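Local structure of putative peptidyl-arginine deiminase (Chlorobium tepidum, 1XKN) at residues I325-S328 / D329-W332; G31-E34 / P35-A38; Y120-G124 / G125-P129; P23-L26 / E27-P30; I55-D59 / D60-A64. The protein is a putative deiminase that probably hydrolyses the guanidino group of agmatine or of arginine residues in peptides. One frame throughout, in Å; residues are numbered along the deposited sequence.

All five contacts are local turns between neighbouring residues. Contact 1 is buried, where strand 321-326 gives way to a 3-10 turn. Contact 2 lies at the surface, and contacts 3, 4 and 5 are partly buried. Contacts 2 and 4 belong to the same connection between strand 15-21 and helix 36-50, their centres about 8 Å apart. Contact 2 rests on aromatic and proline packing, contact 4 on two backbone turns and a lysine chain laid along a serine. Contact 4 touches the other four contacts. Contact 5 starts helix 60-73 with an aspartate cap, whereas contact 1 uses an aspartate in an Asx turn. Contact 3 differs in its left-handed backbone and a lysine that closes the turn.

Contact 1: residues I325-S328 / D329-W332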
loop_
_atom_site.group_PDB
_atom_site.type_symbol
_atom_site.label_atom_id
_atom_site.label_comp_id
_atom_site.label_asym_id
_atom_site.label_seq_id
_atom_site.Cartn_x
_atom_site.Cartn_y
_atom_site.Cartn_z
ATOM N N ILE A 325 12.843 4.637 7.165
ATOM C CA ILE A 325 13.672 3.863 6.248
ATOM C C ILE A 325 13.986 4.815 5.101
ATOM O O ILE A 325 13.077 5.325 4.447
ATOM C CB ILE A 325 12.927 2.616 5.710
ATOM C CG1 ILE A 325 12.690 1.627 6.859
ATOM C CG2 ILE A 325 13.741 1.957 4.593
ATOM C CD1 ILE A 325 11.968 0.348 6.455
ATOM N N ASP A 326 15.272 5.075 4.880
ATOM C CA ASP A 326 15.685 5.984 3.819
ATOM C C ASP A 326 15.272 5.451 2.459
ATOM O O ASP A 326 15.717 4.381 2.035
ATOM C CB ASP A 326 17.202 6.204 3.865
ATOM C CG ASP A 326 17.696 7.102 2.740
ATOM O OD1 ASP A 326 16.970 8.045 2.359
ATOM O OD2 ASP A 326 18.822 6.872 2.248
ATOM N N CYS A 327 14.414 6.205 1.781
ATOM C CA CYS A 327 13.918 5.811 0.471
ATOM C C CYS A 327 14.403 6.733 -0.639
ATOM O O CYS A 327 13.789 6.815 -1.704
ATOM C CB CYS A 327 12.390 5.762 0.496
ATOM S SG CYS A 327 11.728 4.382 1.471
ATOM N N SER A 328 15.514 7.416 -0.386
ATOM C CA SER A 328 16.092 8.330 -1.362
ATOM C C SER A 328 16.344 7.639 -2.699
ATOM O O SER A 328 16.189 8.245 -3.758
ATOM C CB SER A 328 17.401 8.914 -0.826
ATOM O OG SER A 328 17.168 9.702 0.329
ATOM N N ASP A 329 16.742 6.372 -2.651
ATOM C CA ASP A 329 16.990 5.627 -3.876
ATOM C C ASP A 329 15.770 4.827 -4.304
ATOM O O ASP A 329 15.499 4.689 -5.496
ATOM C CB ASP A 329 18.185 4.689 -3.715
ATOM C CG ASP A 329 19.491 5.437 -3.541
ATOM O OD1 ASP A 329 19.814 6.280 -4.405
ATOM O OD2 ASP A 329 20.193 5.172 -2.546
ATOM N N LEU A 330 15.029 4.295 -3.340
ATOM C CA LEU A 330 13.849 3.514 -3.678
ATOM C C LEU A 330 12.849 4.338 -4.482
ATOM O O LEU A 330 12.278 3.850 -5.459
ATOM C CB LEU A 330 13.172 2.986 -2.411
ATOM C CG LEU A 330 11.919 2.135 -2.642
ATOM C CD1 LEU A 330 12.282 0.892 -3.443
ATOM C CD2 LEU A 330 11.304 1.745 -1.299
ATOM N N ILE A 331 12.656 5.591 -4.078
ATOM C CA ILE A 331 11.697 6.483 -4.727
ATOM C C ILE A 331 11.929 6.732 -6.223
ATOM O O ILE A 331 11.042 7.230 -6.918
ATOM C CB ILE A 331 11.606 7.837 -3.960
ATOM C CG1 ILE A 331 10.322 8.575 -4.346
ATOM C CG2 ILE A 331 12.817 8.699 -4.254
ATOM C CD1 ILE A 331 9.051 7.786 -4.060
ATOM N N TRP A 332 13.115 6.389 -6.716
ATOM C CA TRP A 332 13.420 6.550 -8.137
ATOM C C TRP A 332 12.525 5.569 -8.898
ATOM O O TRP A 332 12.307 5.710 -10.101
ATOM C CB TRP A 332 14.905 6.252 -8.395
ATOM C CG TRP A 332 15.352 6.318 -9.840
ATOM C CD1 TRP A 332 16.188 5.442 -10.472
ATOM C CD2 TRP A 332 15.012 7.319 -10.816
ATOM N NE1 TRP A 332 16.390 5.829 -11.778
ATOM C CE2 TRP A 332 15.682 6.976 -12.016
ATOM C CE3 TRP A 332 14.213 8.467 -10.794
ATOM C CZ2 TRP A 332 15.572 7.740 -13.182
ATOM C CZ3 TRP A 332 14.103 9.232 -11.956
ATOM C CH2 TRP A 332 14.782 8.862 -13.135
HETATM O O HOH W 1 16.701 4.385 -0.583
#
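Cys327 and Leu330 touch on the buried flank of a turn. SG of Cys327 stands anti to its carbonyl carbon (chi1 -71°), and this brings it 3.8 Å from the CD2 branch of Leu330. Beyond this pair, Leu330 packs on Val39 and Phe40 of helix 36-50, and Cys327 on Pro299. Ile331 is turned differently. Its CG2 branch reaches back over the turn to 3.4 Å from Ser328 O, while CG1 and CD1 lead away from residues 325-328. The backbone closes the turn with a bond from Ile331 N to Cys327 O, 2.9 Å long and fairly straight at 166°.

The polar side chains gather at Asp326. Its OD1 accepts from two groups of Ser328, which come from different directions. The Ser328 hydroxyl OG donates over 2.6 Å to the syn lone pair of OD1. The Ser328 backbone N donates to OD1 over 3.2 Å and sits above the carboxylate plane, 64° out of it. The bond to N makes an Asx turn at the end of strand 321-326. One water spans the same corner. It donates to Asp326 O at 2.8 Å and accepts from Asp329 N at 2.9 Å.

OD2 of Asp326 forms a salt bridge with Arg302. The carboxylate is therefore gripped at both oxygens, which fixes its rotation. This setting is consistent with an ionised Asp326, whose charge is met by one guanidinium group and two donors of Ser328.

Contact 2: residues G31-E34 / P35-A38; sequences GKFE and PVPA
Pro35, Glu34 and Phe33 carry most of this contact, with Val36 and Pro37 as partners of the phenyl ring. The Pro35 ring is joined directly to Glu34 through the peptide bond. Its ring carbon CD meets the aliphatic part of Lys32, with CG of Lys32 4.2 Å away. The two side chains cross there at about a right angle. The end of Lys32 leads elsewhere. It makes cation-pi contacts with Trp332 and Tyr277, and its NZ has a long, weak ion pair with Asp329.

Phe33 holds CG anti to its backbone N (chi1 179°), which swings the ring back toward the start of the helix. Val36 CB and Pro37 CD both approach it obliquely, from the same side of the ring plane and offset toward the rim. CB of Val36 is 4.3 Å from CD1 of Phe33. CD of Pro37 is 4.2 Å from CE2 of Phe33. The ring also packs on Leu26.

Glu34 contributes its carbonyl as well as its CB. Its O lies 3.2 Å from CG of Pro37, so the second proline ring rests against the backbone. Val36 N donates to Phe33 O over 2.9 Å, at an N-H...O angle of 142°. Val36 in turn packs against Pro23 and Trp29.

Phe33 to Val36 form a type I beta turn that leads into helix 36-50. Prolines are well suited to the first turn of a helix, where a backbone N-H is not needed for the helical bonds.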
loop_
_atom_site.group_PDB
_atom_site.type_symbol
_atom_site.label_atom_id
_atom_site.label_comp_id
_atom_site.label_asym_id
_atom_site.label_seq_id
_atom_site.Cartn_x
_atom_site.Cartn_y
_atom_site.Cartn_z
ATOM N N GLY A 31 19.275 3.027 -14.370
ATOM C CA GLY A 31 20.563 3.629 -14.076
ATOM C C GLY A 31 20.963 3.696 -12.616
ATOM O O GLY A 31 22.027 4.223 -12.292
ATOM N N LYS A 32 20.127 3.175 -11.727
ATOM C CA LYS A 32 20.452 3.199 -10.308
ATOM C C LYS A 32 19.714 2.097 -9.557
ATOM O O LYS A 32 18.977 2.358 -8.608
ATOM C CB LYS A 32 20.109 4.567 -9.712
ATOM C CG LYS A 32 20.762 4.823 -8.360
ATOM C CD LYS A 32 20.615 6.275 -7.921
ATOM C CE LYS A 32 19.157 6.651 -7.692
ATOM N NZ LYS A 32 19.022 8.042 -7.193
ATOM N N PHE A 33 19.927 0.858 -9.984
ATOM C CA PHE A 33 19.277 -0.279 -9.351
ATOM C C PHE A 33 20.086 -0.867 -8.196
ATOM O O PHE A 33 19.518 -1.400 -7.248
ATOM C CB PHE A 33 19.013 -1.380 -10.384
ATOM C CG PHE A 33 18.355 -2.602 -9.808
ATOM C CD1 PHE A 33 16.977 -2.645 -9.623
ATOM C CD2 PHE A 33 19.118 -3.696 -9.415
ATOM C CE1 PHE A 33 16.366 -3.763 -9.053
ATOM C CE2 PHE A 33 18.520 -4.815 -8.846
ATOM C CZ PHE A 33 17.141 -4.848 -8.664
ATOM N N GLU A 34 21.409 -0.768 -8.277
ATOM C CA GLU A 34 22.282 -1.331 -7.248
ATOM C C GLU A 34 21.894 -1.113 -5.782
ATOM O O GLU A 34 21.969 -2.044 -4.980
ATOM C CB GLU A 34 23.720 -0.869 -7.474
ATOM C CG GLU A 34 24.404 -1.611 -8.610
ATOM C CD GLU A 34 25.848 -1.202 -8.781
ATOM O OE1 GLU A 34 26.563 -1.118 -7.760
ATOM O OE2 GLU A 34 26.271 -0.978 -9.935
ATOM N N PRO A 35 21.485 0.110 -5.408
ATOM C CA PRO A 35 21.101 0.379 -4.016
ATOM C C PRO A 35 19.749 -0.201 -3.590
ATOM O O PRO A 35 19.495 -0.391 -2.402
ATOM C CB PRO A 35 21.082 1.909 -3.946
ATOM C CG PRO A 35 21.998 2.330 -5.056
ATOM C CD PRO A 35 21.643 1.370 -6.153
ATOM N N VAL A 36 18.892 -0.489 -4.563
ATOM C CA VAL A 36 17.542 -0.983 -4.284
ATOM C C VAL A 36 17.408 -2.258 -3.448
ATOM O O VAL A 36 16.655 -2.283 -2.473
ATOM C CB VAL A 36 16.751 -1.139 -5.602
ATOM C CG1 VAL A 36 15.321 -1.575 -5.312
ATOM C CG2 VAL A 36 16.754 0.188 -6.351
ATOM N N PRO A 37 18.120 -3.336 -3.815
ATOM C CA PRO A 37 18.022 -4.579 -3.041
ATOM C C PRO A 37 18.277 -4.386 -1.544
ATOM O O PRO A 37 17.594 -4.981 -0.711
ATOM C CB PRO A 37 19.063 -5.485 -3.704
ATOM C CG PRO A 37 20.037 -4.502 -4.314
ATOM C CD PRO A 37 19.115 -3.471 -4.891
ATOM N N ALA A 38 19.253 -3.548 -1.206
ATOM C CA ALA A 38 19.572 -3.299 0.197
ATOM C C ALA A 38 18.402 -2.646 0.928
ATOM O O ALA A 38 18.181 -2.907 2.111
ATOM C CB ALA A 38 20.819 -2.422 0.312
#

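Contact 3: residues Y120-G124 / G125-P129; sequences YNAWG and GKYEP
Ala122 to Gly125 all have positive phi and psi, so the backbone here makes a short left-handed helical turn. Gly125 N donates to Asn121 O over 2.6 Å, and Lys126 N donates to Ala122 O over 3.0 Å. Both bonds link residues four apart. Gly124 has phi near 87°, where a side chain would be jammed against the preceding carbonyl. Just before the turn, Tyr120 N hydrogen-bonds to Asn134, one of the residues at the bound sodium ion.

The side chains fold back over this turn. Ala122 CB packs on Tyr127 CB at 3.7 Å. The rings of Trp123 and Tyr127 meet obliquely, their planes at 84°, with Trp123 CE3 3.6 Å from Tyr127 CE2. Trp123 NE1 hydrogen-bonds to Asp97, and the indole also meets Trp94 and His217.

Lys126 runs past the carbonyl of Trp123, then bends at its last torsion (chi4 65°) to bring the ammonium group back. That group has a salt bridge with Asp215. A water accepts from Lys126 NZ and donates to Gly124 O. NZ also donates to Trp123 O over 2.9 Å, nearly along the C=O axis.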
loop_
_atom_site.group_PDB
_atom_site.type_symbol
_atom_site.label_atom_id
_atom_site.label_comp_id
_atom_site.label_asym_id
_atom_site.label_seq_id
_atom_site.Cartn_x
_atom_site.Cartn_y
_atom_site.Cartn_z
ATOM N N TYR A 120 -4.759 -5.914 -12.939
ATOM C CA TYR A 120 -3.628 -5.004 -12.868
ATOM C C TYR A 120 -3.178 -4.728 -14.295
ATOM O O TYR A 120 -3.125 -5.649 -15.119
ATOM C CB TYR A 120 -2.475 -5.647 -12.088
ATOM C CG TYR A 120 -1.241 -4.780 -11.944
ATOM C CD1 TYR A 120 -1.259 -3.634 -11.151
ATOM C CD2 TYR A 120 -0.044 -5.118 -12.581
ATOM C CE1 TYR A 120 -0.121 -2.845 -10.991
ATOM C CE2 TYR A 120 1.104 -4.333 -12.427
ATOM C CZ TYR A 120 1.056 -3.198 -11.628
ATOM O OH TYR A 120 2.182 -2.421 -11.461
ATOM N N ASN A 121 -2.870 -3.471 -14.603
ATOM C CA ASN A 121 -2.398 -3.137 -15.945
ATOM C C ASN A 121 -1.240 -2.139 -15.959
ATOM O O ASN A 121 -1.144 -1.300 -16.851
ATOM C CB ASN A 121 -3.555 -2.639 -16.834
ATOM C CG ASN A 121 -4.086 -1.260 -16.444
ATOM O OD1 ASN A 121 -4.961 -0.717 -17.125
ATOM N ND2 ASN A 121 -3.566 -0.692 -15.371
ATOM N N ALA A 122 -0.355 -2.253 -14.971
ATOM C CA ALA A 122 0.821 -1.388 -14.857
ATOM C C ALA A 122 0.484 0.099 -14.889
ATOM O O ALA A 122 0.985 0.845 -15.730
ATOM C CB ALA A 122 1.820 -1.725 -15.968
ATOM N N TRP A 123 -0.367 0.513 -13.955
ATOM C CA TRP A 123 -0.793 1.901 -13.829
ATOM C C TRP A 123 -1.278 2.522 -15.142
ATOM O O TRP A 123 -0.839 3.609 -15.521
ATOM C CB TRP A 123 0.343 2.761 -13.246
ATOM C CG TRP A 123 0.945 2.237 -11.957
ATOM C CD1 TRP A 123 0.325 1.473 -11.007
ATOM C CD2 TRP A 123 2.274 2.481 -11.466
ATOM N NE1 TRP A 123 1.186 1.227 -9.958
ATOM C CE2 TRP A 123 2.387 1.833 -10.215
ATOM C CE3 TRP A 123 3.379 3.187 -11.964
ATOM C CZ2 TRP A 123 3.563 1.870 -9.454
ATOM C CZ3 TRP A 123 4.550 3.223 -11.205
ATOM C CH2 TRP A 123 4.629 2.568 -9.964
ATOM N N GLY A 124 -2.182 1.836 -15.833
ATOM C CA GLY A 124 -2.709 2.364 -17.080
ATOM C C GLY A 124 -1.888 2.022 -18.308
ATOM O O GLY A 124 -1.890 2.768 -19.288
ATOM N N GLY A 125 -1.185 0.894 -18.253
ATOM C CA GLY A 125 -0.374 0.457 -19.376
ATOM C C GLY A 125 0.892 1.257 -19.620
ATOM O O GLY A 125 1.250 1.512 -20.770
ATOM N N LYS A 126 1.575 1.648 -18.548
ATOM C CA LYS A 126 2.807 2.418 -18.670
ATOM C C LYS A 126 4.034 1.514 -18.690
ATOM O O LYS A 126 5.124 1.942 -19.072
ATOM C CB LYS A 126 2.938 3.409 -17.510
ATOM C CG LYS A 126 1.921 4.538 -17.514
ATOM C CD LYS A 126 2.259 5.563 -16.439
ATOM C CE LYS A 126 1.285 6.732 -16.447
ATOM N NZ LYS A 126 -0.097 6.308 -16.094
ATOM N N TYR A 127 3.850 0.265 -18.273
ATOM C CA TYR A 127 4.934 -0.707 -18.225
ATOM C C TYR A 127 4.467 -2.014 -18.859
ATOM O O TYR A 127 3.268 -2.245 -19.009
ATOM C CB TYR A 127 5.348 -0.954 -16.767
ATOM C CG TYR A 127 5.874 0.278 -16.054
ATOM C CD1 TYR A 127 7.231 0.610 -16.095
ATOM C CD2 TYR A 127 5.013 1.126 -15.356
ATOM C CE1 TYR A 127 7.715 1.755 -15.458
ATOM C CE2 TYR A 127 5.489 2.276 -14.716
ATOM C CZ TYR A 127 6.838 2.582 -14.773
ATOM O OH TYR A 127 7.313 3.717 -14.152
ATOM N N GLU A 128 5.416 -2.862 -19.239
ATOM C CA GLU A 128 5.099 -4.150 -19.851
ATOM C C GLU A 128 6.314 -5.066 -19.864
ATOM O O GLU A 128 7.445 -4.608 -20.017
ATOM C CB GLU A 128 4.594 -3.949 -21.282
ATOM C CG GLU A 128 3.083 -4.005 -21.422
ATOM C CD GLU A 128 2.602 -3.551 -22.784
ATOM O OE1 GLU A 128 3.082 -4.096 -23.804
ATOM O OE2 GLU A 128 1.740 -2.647 -22.838
ATOM N N PRO A 129 6.093 -6.378 -19.691
ATOM C CA PRO A 129 4.780 -6.995 -19.489
ATOM C C PRO A 129 4.363 -6.967 -18.024
ATOM O O PRO A 129 5.172 -6.678 -17.144
ATOM C CB PRO A 129 4.997 -8.414 -19.990
ATOM C CG PRO A 129 6.387 -8.691 -19.525
ATOM C CD PRO A 129 7.122 -7.412 -19.903
HETATM O O HOH W 2 -1.315 5.949 -18.880
#

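Contact 4: residues P23-L26 / E27-P30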
loop_
_atom_site.group_PDB
_atom_site.type_symbol
_atom_site.label_atom_id
_atom_site.label_comp_id
_atom_site.label_asym_id
_atom_site.label_seq_id
_atom_site.Cartn_x
_atom_site.Cartn_y
_atom_site.Cartn_z
ATOM N N PRO A 23 12.757 -7.075 -5.579
ATOM C CA PRO A 23 13.103 -6.323 -6.789
ATOM C C PRO A 23 14.071 -6.999 -7.749
ATOM O O PRO A 23 15.001 -7.686 -7.334
ATOM C CB PRO A 23 13.683 -5.034 -6.227
ATOM C CG PRO A 23 14.403 -5.524 -5.017
ATOM C CD PRO A 23 13.375 -6.453 -4.393
ATOM N N HIS A 24 13.845 -6.789 -9.043
ATOM C CA HIS A 24 14.717 -7.352 -10.068
ATOM C C HIS A 24 14.572 -6.614 -11.392
ATOM O O HIS A 24 15.421 -6.741 -12.270
ATOM C CB HIS A 24 14.423 -8.845 -10.270
ATOM C CG HIS A 24 13.034 -9.128 -10.749
ATOM N ND1 HIS A 24 11.967 -9.290 -9.892
ATOM C CD2 HIS A 24 12.533 -9.250 -12.002
ATOM C CE1 HIS A 24 10.868 -9.503 -10.596
ATOM N NE2 HIS A 24 11.185 -9.484 -11.878
ATOM N N LYS A 25 13.500 -5.842 -11.532
ATOM C CA LYS A 25 13.261 -5.096 -12.763
ATOM C C LYS A 25 14.151 -3.852 -12.838
ATOM O O LYS A 25 13.829 -2.811 -12.267
ATOM C CB LYS A 25 11.787 -4.690 -12.851
ATOM C CG LYS A 25 11.387 -4.067 -14.182
ATOM C CD LYS A 25 9.913 -3.696 -14.193
ATOM C CE LYS A 25 9.515 -3.053 -15.515
ATOM N NZ LYS A 25 8.101 -2.600 -15.515
ATOM N N LEU A 26 15.268 -3.972 -13.550
ATOM C CA LEU A 26 16.215 -2.871 -13.704
ATOM C C LEU A 26 15.546 -1.620 -14.276
ATOM O O LEU A 26 15.923 -0.497 -13.938
ATOM C CB LEU A 26 17.370 -3.298 -14.614
ATOM C CG LEU A 26 18.134 -4.555 -14.190
ATOM C CD1 LEU A 26 19.167 -4.898 -15.252
ATOM C CD2 LEU A 26 18.804 -4.336 -12.842
ATOM N N GLU A 27 14.554 -1.830 -15.137
ATOM C CA GLU A 27 13.809 -0.747 -15.775
ATOM C C GLU A 27 13.012 0.113 -14.802
ATOM O O GLU A 27 12.614 1.231 -15.134
ATOM C CB GLU A 27 12.847 -1.318 -16.820
ATOM C CG GLU A 27 13.354 -1.262 -18.246
ATOM C CD GLU A 27 13.442 0.157 -18.776
ATOM O OE1 GLU A 27 13.800 0.326 -19.963
ATOM O OE2 GLU A 27 13.153 1.108 -18.013
ATOM N N SER A 28 12.758 -0.413 -13.610
ATOM C CA SER A 28 12.000 0.328 -12.610
ATOM C C SER A 28 12.859 1.419 -11.986
ATOM O O SER A 28 12.354 2.465 -11.581
ATOM C CB SER A 28 11.494 -0.617 -11.519
ATOM O OG SER A 28 10.548 -1.536 -12.034
ATOM N N TRP A 29 14.159 1.163 -11.912
ATOM C CA TRP A 29 15.116 2.111 -11.343
ATOM C C TRP A 29 16.234 2.285 -12.372
ATOM O O TRP A 29 17.395 1.994 -12.092
ATOM C CB TRP A 29 15.684 1.540 -10.042
ATOM C CG TRP A 29 14.661 1.357 -8.951
ATOM C CD1 TRP A 29 14.248 2.295 -8.050
ATOM C CD2 TRP A 29 13.919 0.161 -8.652
ATOM N NE1 TRP A 29 13.298 1.760 -7.208
ATOM C CE2 TRP A 29 13.076 0.455 -7.559
ATOM C CE3 TRP A 29 13.885 -1.128 -9.206
ATOM C CZ2 TRP A 29 12.208 -0.490 -7.003
ATOM C CZ3 TRP A 29 13.021 -2.072 -8.652
ATOM C CH2 TRP A 29 12.192 -1.744 -7.562
ATOM N N PRO A 30 15.895 2.799 -13.568
ATOM C CA PRO A 30 16.873 2.995 -14.644
ATOM C C PRO A 30 18.153 3.735 -14.278
ATOM O O PRO A 30 18.128 4.909 -13.919
ATOM C CB PRO A 30 16.062 3.717 -15.719
ATOM C CG PRO A 30 15.080 4.509 -14.922
ATOM C CD PRO A 30 14.641 3.512 -13.868
#
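Lys25 lays its side chain across Ser28 and passes Glu27 before ending at Tyr127. The chain is fully extended, with CG anti to the backbone N (chi1 -172°). This sends it in one straight run past the serine hydroxyl. CB of Lys25 is 3.5 Å from Ser28 OG. CG of Lys25 comes to 3.4 Å from the same oxygen, and CD of Lys25 passes it at 3.1 Å. The hydroxyl therefore lies against the methylene chain. CE of Lys25 then meets CB of Glu27 at 4.0 Å, where the two side chains cross at a slant. The tip does not pair with Glu27, whose carboxylate stays well away from NZ. It packs instead on the ring of Tyr127.

The backbone carbonyl of Lys25 has a separate role. It accepts from Ser28 N over 2.9 Å, with the donor well above the carbonyl plane. The next carbonyl, Leu26 O, accepts from Trp29 N over 3.2 Å. These bonds turn the chain so that the indole of Trp29 swings back toward residues 23-26. Its CE3 lies 3.5 Å from Lys25 O, and its CH2 lies 3.9 Å from Pro23 CB. Both approach the indole obliquely. Its NE1 hydrogen-bonds to Leu330 O, which ties the loop to the turn at residues 329-332.

Two overlapping type I turns, Lys25 to Ser28 and Leu26 to Trp29, are the motif here. They lie in the loop between strand 15-21 and helix 36-50, and Pro23 packs on Phe40 of that helix.

Contact 5: residues I55-D59 / D60-A64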
loop_
_atom_site.group_PDB
_atom_site.type_symbol
_atom_site.label_atom_id
_atom_site.label_comp_id
_atom_site.label_asym_id
_atom_site.label_seq_id
_atom_site.Cartn_x
_atom_site.Cartn_y
_atom_site.Cartn_z
ATOM N N ILE A 55 8.011 -13.357 0.977
ATOM C CA ILE A 55 8.671 -12.700 -0.146
ATOM C C ILE A 55 8.606 -13.489 -1.447
ATOM O O ILE A 55 8.958 -14.669 -1.487
ATOM C CB ILE A 55 10.156 -12.429 0.182
ATOM C CG1 ILE A 55 10.254 -11.618 1.479
ATOM C CG2 ILE A 55 10.824 -11.696 -0.979
ATOM C CD1 ILE A 55 11.666 -11.269 1.889
ATOM N N ASN A 56 8.163 -12.828 -2.513
ATOM C CA ASN A 56 8.078 -13.464 -3.819
ATOM C C ASN A 56 9.403 -13.305 -4.552
ATOM O O ASN A 56 9.929 -12.197 -4.671
ATOM C CB ASN A 56 6.970 -12.835 -4.672
ATOM C CG ASN A 56 5.598 -13.006 -4.075
ATOM O OD1 ASN A 56 5.234 -14.091 -3.627
ATOM N ND2 ASN A 56 4.813 -11.935 -4.089
ATOM N N VAL A 57 9.940 -14.421 -5.031
ATOM C CA VAL A 57 11.188 -14.419 -5.783
ATOM C C VAL A 57 10.985 -15.279 -7.026
ATOM O O VAL A 57 10.116 -16.151 -7.051
ATOM C CB VAL A 57 12.363 -14.981 -4.953
ATOM C CG1 VAL A 57 12.693 -14.029 -3.810
ATOM C CG2 VAL A 57 12.006 -16.356 -4.408
ATOM N N LEU A 58 11.790 -15.034 -8.054
ATOM C CA LEU A 58 11.676 -15.766 -9.315
ATOM C C LEU A 58 12.359 -17.125 -9.323
ATOM O O LEU A 58 11.913 -18.046 -10.005
ATOM C CB LEU A 58 12.267 -14.929 -10.452
ATOM C CG LEU A 58 11.591 -13.603 -10.800
ATOM C CD1 LEU A 58 12.448 -12.834 -11.799
ATOM C CD2 LEU A 58 10.220 -13.879 -11.371
ATOM N N ASP A 59 13.441 -17.249 -8.566
ATOM C CA ASP A 59 14.196 -18.486 -8.542
ATOM C C ASP A 59 15.068 -18.598 -7.299
ATOM O O ASP A 59 15.116 -17.683 -6.477
ATOM C CB ASP A 59 15.059 -18.564 -9.803
ATOM C CG ASP A 59 15.764 -17.250 -10.107
ATOM O OD1 ASP A 59 16.485 -16.741 -9.225
ATOM O OD2 ASP A 59 15.593 -16.723 -11.226
ATOM N N ASP A 60 15.760 -19.725 -7.170
ATOM C CA ASP A 60 16.627 -19.968 -6.024
ATOM C C ASP A 60 17.764 -18.957 -5.930
ATOM O O ASP A 60 18.158 -18.563 -4.831
ATOM C CB ASP A 60 17.195 -21.386 -6.095
ATOM C CG ASP A 60 16.146 -22.450 -5.828
ATOM O OD1 ASP A 60 14.943 -22.114 -5.803
ATOM O OD2 ASP A 60 16.526 -23.628 -5.645
ATOM N N ALA A 61 18.291 -18.533 -7.075
ATOM C CA ALA A 61 19.383 -17.567 -7.081
ATOM C C ALA A 61 18.952 -16.267 -6.414
ATOM O O ALA A 61 19.702 -15.681 -5.630
ATOM C CB ALA A 61 19.845 -17.297 -8.513
HETATM N N MSE A 62 17.740 -15.816 -6.720
HETATM C CA MSE A 62 17.235 -14.578 -6.136
HETATM C C MSE A 62 17.075 -14.721 -4.627
HETATM O O MSE A 62 17.411 -13.806 -3.875
HETATM C CB MSE A 62 15.895 -14.195 -6.772
HETATM C CG MSE A 62 15.408 -12.804 -6.379
HETATM SE SE MSE A 62 13.934 -12.215 -7.483
HETATM C CE MSE A 62 14.846 -12.149 -9.183
ATOM N N GLU A 63 16.565 -15.867 -4.185
ATOM C CA GLU A 63 16.380 -16.104 -2.758
ATOM C C GLU A 63 17.718 -15.996 -2.034
ATOM O O GLU A 63 17.804 -15.401 -0.961
ATOM C CB GLU A 63 15.783 -17.489 -2.502
ATOM C CG GLU A 63 15.454 -17.737 -1.034
ATOM C CD GLU A 63 14.921 -19.132 -0.768
ATOM O OE1 GLU A 63 14.182 -19.662 -1.625
ATOM O OE2 GLU A 63 15.225 -19.691 0.309
ATOM N N ALA A 64 18.759 -16.577 -2.626
ATOM C CA ALA A 64 20.089 -16.545 -2.030
ATOM C C ALA A 64 20.591 -15.112 -1.893
ATOM O O ALA A 64 21.153 -14.740 -0.863
ATOM C CB ALA A 64 21.058 -17.364 -2.868
#
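Asp59 places CG between its backbone N and carbonyl carbon (chi1 45°), which aims OD1 at Met62 N across the first turn of the helix. Met62, a selenomethionine in this crystal, holds CG anti to its backbone N and bends only at its last torsion (chi3 -64°). That bend turns its CE toward Leu58.

Asp59 is the N-cap of helix 60-73. Its OD1 accepts from Met62 N over 3.0 Å, with an N-H...O angle of 152°. The donor meets OD1 almost end-on to its C-O bond. The backbone O of Asp59 accepts from Glu63 N over 3.3 Å. One residue thus meets two N-H groups of the first turn. Its negative charge there probably interacts favourably with the helix dipole. The methyl CB of Ala61 also lies against OD1 of Asp59.

Met62 supplies the apolar part. Its CG lies 3.9 Å from Val57 CG1, and the two side chains slide past each other in opposite directions. Its CE touches CD1 of Leu58 at 3.6 Å, where the side chains run at a slant. The selenium atom of Met62 stands 3.6 Å from Leu58 N, a buried polar atom with no hydrogen-bonding partner in the model. His24 also packs on Met62 and Leu58.

The contact joins strand 52-57 to helix 60-73 at the start of a beta-alpha-beta unit. The unit continues to strand 83-87. There Phe85 packs on Val57 and Glu63, and Arg87 forms a salt bridge with Asp60.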